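Glutaredoxin-glutathione complex (Polygonaceae, PDB 5KQA) binds glutathione and probably catalyses glutathione-dependent thiol-disulfide exchange, as a glutaredoxin of the thioredoxin superfamily. Local coordinates at residues L33-T45 against F57-Q71. Numbering follows the deposited sequence.
With GSH (glutathione), chain B.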
# COMPACT_ATOMS: atom_id res chain seq x y z
N LEU A 33 7.85 5.19 -4.25
CA LEU A 33 7.26 3.88 -4.55
C LEU A 33 5.83 4.05 -5.04
O LEU A 33 5.41 3.41 -6.00
CB LEU A 33 7.29 2.97 -3.33
CG LEU A 33 8.69 2.46 -3.03
CD1 LEU A 33 8.75 1.89 -1.62
CD2 LEU A 33 9.06 1.43 -4.08
N VAL A 34 5.08 4.91 -4.35
CA VAL A 34 3.70 5.18 -4.74
C VAL A 34 3.65 5.83 -6.13
O VAL A 34 2.79 5.49 -6.95
CB VAL A 34 3.01 6.06 -3.68
CG1 VAL A 34 1.70 6.63 -4.19
CG2 VAL A 34 2.77 5.24 -2.42
N ASN A 35 4.59 6.73 -6.40
CA ASN A 35 4.64 7.41 -7.69
C ASN A 35 5.04 6.48 -8.84
O ASN A 35 4.77 6.77 -10.00
CB ASN A 35 5.62 8.59 -7.66
CG ASN A 35 5.16 9.72 -6.78
OD1 ASN A 35 3.98 9.82 -6.43
ND2 ASN A 35 6.08 10.60 -6.41
N SER A 36 5.71 5.38 -8.52
CA SER A 36 6.28 4.56 -9.58
C SER A 36 5.64 3.18 -9.64
O SER A 36 6.17 2.25 -10.25
CB SER A 36 7.80 4.45 -9.38
OG SER A 36 8.09 3.82 -8.14
N ASN A 37 4.47 3.05 -9.01
CA ASN A 37 3.69 1.82 -9.07
C ASN A 37 2.21 2.13 -9.10
O ASN A 37 1.73 2.85 -8.23
CB ASN A 37 3.99 0.91 -7.89
CG ASN A 37 5.36 0.29 -7.98
OD1 ASN A 37 5.55 -0.70 -8.67
ND2 ASN A 37 6.32 0.86 -7.26
N PRO A 38 1.49 1.62 -10.10
CA PRO A 38 0.05 1.85 -10.12
C PRO A 38 -0.61 1.37 -8.82
O PRO A 38 -1.43 2.07 -8.25
CB PRO A 38 -0.42 1.04 -11.33
CG PRO A 38 0.78 1.01 -12.24
CD PRO A 38 1.98 0.96 -11.33
N LEU A 39 -0.20 0.20 -8.35
CA LEU A 39 -0.73 -0.36 -7.12
C LEU A 39 0.41 -0.73 -6.15
O LEU A 39 1.32 -1.48 -6.51
CB LEU A 39 -1.59 -1.59 -7.43
CG LEU A 39 -2.05 -2.47 -6.27
CD1 LEU A 39 -2.84 -1.63 -5.25
CD2 LEU A 39 -2.87 -3.65 -6.77
N VAL A 40 0.37 -0.19 -4.94
CA VAL A 40 1.39 -0.50 -3.94
C VAL A 40 0.73 -1.05 -2.69
O VAL A 40 -0.27 -0.50 -2.20
CB VAL A 40 2.24 0.73 -3.53
CG1 VAL A 40 3.31 0.31 -2.51
CG2 VAL A 40 2.89 1.39 -4.74
N VAL A 41 1.30 -2.12 -2.15
CA VAL A 41 0.83 -2.67 -0.90
C VAL A 41 1.94 -2.63 0.14
O VAL A 41 2.80 -3.49 0.14
CB VAL A 41 0.34 -4.12 -1.07
CG1 VAL A 41 -0.18 -4.64 0.25
CG2 VAL A 41 -0.76 -4.19 -2.14
N PHE A 42 1.92 -1.62 1.02
CA PHE A 42 2.86 -1.63 2.14
C PHE A 42 2.38 -2.70 3.10
O PHE A 42 1.24 -2.69 3.54
CB PHE A 42 2.98 -0.27 2.81
CG PHE A 42 3.60 0.78 1.94
CD1 PHE A 42 4.99 0.86 1.80
CD2 PHE A 42 2.81 1.68 1.24
CE1 PHE A 42 5.57 1.83 0.99
CE2 PHE A 42 3.39 2.65 0.42
CZ PHE A 42 4.77 2.72 0.30
N SER A 43 3.28 -3.62 3.42
CA SER A 43 2.90 -4.90 3.99
C SER A 43 3.86 -5.34 5.10
O SER A 43 4.93 -4.74 5.29
CB SER A 43 2.86 -5.94 2.86
OG SER A 43 2.59 -7.25 3.33
N LYS A 44 3.48 -6.38 5.84
CA LYS A 44 4.45 -7.16 6.61
C LYS A 44 4.30 -8.64 6.24
O LYS A 44 3.19 -9.10 5.95
CB LYS A 44 4.29 -6.93 8.11
CG LYS A 44 4.85 -5.57 8.55
CD LYS A 44 4.68 -5.33 10.04
CE LYS A 44 5.32 -4.00 10.45
NZ LYS A 44 5.15 -3.72 11.91
N THR A 45 5.40 -9.38 6.21
CA THR A 45 5.42 -10.73 5.64
C THR A 45 4.38 -11.67 6.25
O THR A 45 3.77 -12.47 5.56
CB THR A 45 6.81 -11.38 5.79
OG1 THR A 45 7.82 -10.45 5.38
CG2 THR A 45 6.91 -12.65 4.94
N PHE A 57 -6.06 -9.15 -5.02
CA PHE A 57 -5.43 -8.54 -6.19
C PHE A 57 -4.94 -9.59 -7.17
O PHE A 57 -5.04 -9.39 -8.38
CB PHE A 57 -4.27 -7.63 -5.76
CG PHE A 57 -4.71 -6.39 -5.06
CD1 PHE A 57 -5.82 -5.69 -5.51
CD2 PHE A 57 -4.02 -5.92 -3.96
CE1 PHE A 57 -6.24 -4.55 -4.86
CE2 PHE A 57 -4.44 -4.78 -3.31
CZ PHE A 57 -5.55 -4.09 -3.76
N ASP A 58 -4.41 -10.70 -6.67
CA ASP A 58 -4.00 -11.81 -7.55
C ASP A 58 -5.17 -12.27 -8.41
O ASP A 58 -5.06 -12.37 -9.64
CB ASP A 58 -3.47 -13.00 -6.73
CG ASP A 58 -2.13 -12.72 -6.05
OD1 ASP A 58 -1.36 -11.86 -6.54
OD2 ASP A 58 -1.84 -13.37 -5.02
N GLN A 59 -6.30 -12.53 -7.76
CA GLN A 59 -7.48 -13.07 -8.42
C GLN A 59 -8.12 -12.06 -9.39
O GLN A 59 -8.73 -12.43 -10.39
CB GLN A 59 -8.48 -13.54 -7.37
CG GLN A 59 -7.94 -14.70 -6.52
CD GLN A 59 -8.88 -15.14 -5.41
OE1 GLN A 59 -9.63 -14.33 -4.87
NE2 GLN A 59 -8.85 -16.42 -5.08
N LEU A 60 -7.95 -10.77 -9.09
CA LEU A 60 -8.47 -9.72 -9.97
C LEU A 60 -7.58 -9.48 -11.18
O LEU A 60 -7.95 -8.73 -12.08
CB LEU A 60 -8.61 -8.40 -9.21
CG LEU A 60 -9.64 -8.28 -8.10
CD1 LEU A 60 -9.57 -6.86 -7.53
CD2 LEU A 60 -11.04 -8.60 -8.60
N GLY A 61 -6.40 -10.11 -11.20
CA GLY A 61 -5.47 -9.93 -12.30
C GLY A 61 -4.71 -8.61 -12.25
O GLY A 61 -4.22 -8.10 -13.26
N ALA A 62 -4.60 -8.05 -11.05
CA ALA A 62 -3.94 -6.76 -10.89
C ALA A 62 -2.49 -6.95 -10.45
O ALA A 62 -2.20 -7.78 -9.60
CB ALA A 62 -4.70 -5.91 -9.87
N ARG A 63 -1.58 -6.19 -11.04
CA ARG A 63 -0.20 -6.28 -10.58
C ARG A 63 0.08 -5.21 -9.54
O ARG A 63 -0.32 -4.05 -9.68
CB ARG A 63 0.78 -6.19 -11.75
CG ARG A 63 1.03 -4.81 -12.30
CD ARG A 63 2.14 -4.88 -13.35
NE ARG A 63 1.90 -5.97 -14.29
CZ ARG A 63 2.84 -6.55 -15.03
NH1 ARG A 63 4.11 -6.16 -14.93
NH2 ARG A 63 2.52 -7.54 -15.86
N TYR A 64 0.77 -5.62 -8.48
CA TYR A 64 1.08 -4.72 -7.39
C TYR A 64 2.53 -4.87 -6.99
O TYR A 64 3.16 -5.90 -7.22
CB TYR A 64 0.17 -5.00 -6.20
CG TYR A 64 0.17 -6.44 -5.78
CD1 TYR A 64 -0.74 -7.33 -6.33
CD2 TYR A 64 1.08 -6.91 -4.85
CE1 TYR A 64 -0.74 -8.66 -5.97
CE2 TYR A 64 1.08 -8.25 -4.48
CZ TYR A 64 0.16 -9.11 -5.04
OH TYR A 64 0.14 -10.45 -4.69
N GLN A 65 3.05 -3.80 -6.40
CA GLN A 65 4.34 -3.85 -5.73
C GLN A 65 4.09 -4.06 -4.25
O GLN A 65 3.44 -3.24 -3.60
CB GLN A 65 5.13 -2.56 -5.98
CG GLN A 65 6.46 -2.51 -5.24
CD GLN A 65 7.41 -3.51 -5.81
OE1 GLN A 65 7.80 -3.41 -6.97
NE2 GLN A 65 7.80 -4.51 -5.00
N THR A 66 4.59 -5.17 -3.73
CA THR A 66 4.60 -5.40 -2.29
C THR A 66 5.88 -4.85 -1.68
O THR A 66 6.98 -5.03 -2.23
CB THR A 66 4.51 -6.90 -1.95
OG1 THR A 66 3.28 -7.42 -2.43
CG2 THR A 66 4.60 -7.10 -0.45
N ILE A 67 5.74 -4.19 -0.54
CA ILE A 67 6.89 -3.72 0.21
C ILE A 67 6.74 -4.21 1.64
O ILE A 67 5.86 -3.76 2.38
CB ILE A 67 7.01 -2.17 0.18
CG1 ILE A 67 7.18 -1.66 -1.26
CG2 ILE A 67 8.19 -1.72 1.04
CD1 ILE A 67 8.57 -1.97 -1.87
N GLU A 68 7.58 -5.16 2.03
CA GLU A 68 7.49 -5.77 3.35
C GLU A 68 8.28 -4.96 4.36
O GLU A 68 9.51 -5.04 4.38
CB GLU A 68 8.01 -7.21 3.31
CG GLU A 68 7.29 -8.12 2.33
CD GLU A 68 5.89 -8.50 2.79
OE1 GLU A 68 5.39 -7.84 3.72
OE2 GLU A 68 5.30 -9.45 2.24
N LEU A 69 7.60 -4.20 5.21
CA LEU A 69 8.28 -3.30 6.13
C LEU A 69 9.22 -4.03 7.10
O LEU A 69 10.28 -3.50 7.48
CB LEU A 69 7.27 -2.47 6.92
CG LEU A 69 6.31 -1.60 6.11
CD1 LEU A 69 5.50 -0.75 7.07
CD2 LEU A 69 7.09 -0.76 5.11
N ASP A 70 8.84 -5.24 7.48
CA ASP A 70 9.63 -6.05 8.41
C ASP A 70 10.96 -6.50 7.80
O ASP A 70 11.84 -6.99 8.50
CB ASP A 70 8.83 -7.27 8.87
CG ASP A 70 8.34 -8.09 7.70
OD1 ASP A 70 7.68 -7.51 6.82
OD2 ASP A 70 8.64 -9.30 7.64
N GLN A 71 11.10 -6.36 6.49
CA GLN A 71 12.31 -6.77 5.80
C GLN A 71 13.11 -5.58 5.30
O GLN A 71 14.14 -5.73 4.65
CB GLN A 71 11.96 -7.69 4.64
CG GLN A 71 11.29 -8.96 5.12
CD GLN A 71 11.22 -9.98 4.04
OE1 GLN A 71 12.23 -10.28 3.41
NE2 GLN A 71 10.03 -10.53 3.79
N1 GSH B . -8.71 -3.41 9.80
CA1 GSH B . -7.35 -3.55 9.38
C1 GSH B . -7.38 -4.02 7.94
O11 GSH B . -6.37 -3.84 7.20
O12 GSH B . -8.41 -4.57 7.48
CB1 GSH B . -6.60 -4.52 10.28
CG1 GSH B . -5.17 -4.72 9.80
CD1 GSH B . -4.24 -5.17 10.92
OE1 GSH B . -4.68 -5.37 12.04
N2 GSH B . -2.85 -5.35 10.67
CA2 GSH B . -1.95 -5.76 11.70
C2 GSH B . -1.01 -4.65 12.11
O2 GSH B . -0.57 -3.85 11.29
CB2 GSH B . -1.01 -6.84 11.21
SG2 GSH B . -1.78 -8.43 11.20
N3 GSH B . -0.58 -4.58 13.46
CA3 GSH B . 0.34 -3.57 13.85
C3 GSH B . 1.66 -3.81 13.12
O31 GSH B . 2.40 -2.84 12.81
O32 GSH B . 2.04 -4.97 12.81
O HOH W 1 0.92 -1.95 -10.08
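Leu39 CD2 sits over the centre of the Phe57 ring, 3.6 Å from its centroid and 8° off the normal, a CH-pi contact. With CG anti to the backbone N (chi1 170°), Leu39 fills the hollow between that ring and Tyr64, Leu39 CG lying 3.4 Å from Tyr64 CB; beside Leu39, Val41 CG2 packs against Phe57. On the other sheet face, Ile67 lies alongside Phe42, and Leu33 CD1 meets Ile67 CD1 at 3.9 Å, tip to tip. The Asn37 amide crosses over Gln65 CB, Asn37 OD1 3.3 Å from it, the two amide planes 75° apart, while Asn37 ND2 donates to Leu33 O at 3.0 Å; an alanine here would probably leave Leu33 O without this side-chain donor, though still bonded to Ser36 N, and thin the cover over Gln65 CB. Five backbone bonds, from Gln65 N to Leu39 O through Leu69 N to Ser43 O, establish parallel pairing. Beyond the strands, Thr45 OG1 gives to the syn lone pair of Asp70 OD2 (2.7 Å) and accepts from Gln71 NE2. Extended Lys44 reaches a glutathione carboxylate, NZ to O31 3.0 Å. Strand 39-43, helix 48-60 and strand 65-68 make a beta-alpha-beta unit of the thioredoxin fold: the helix covers the Leu39 and Val41 face, helices 20-35 and 75-86 the Phe42 face, and strand 93-96 flanks 39-43 antiparallel.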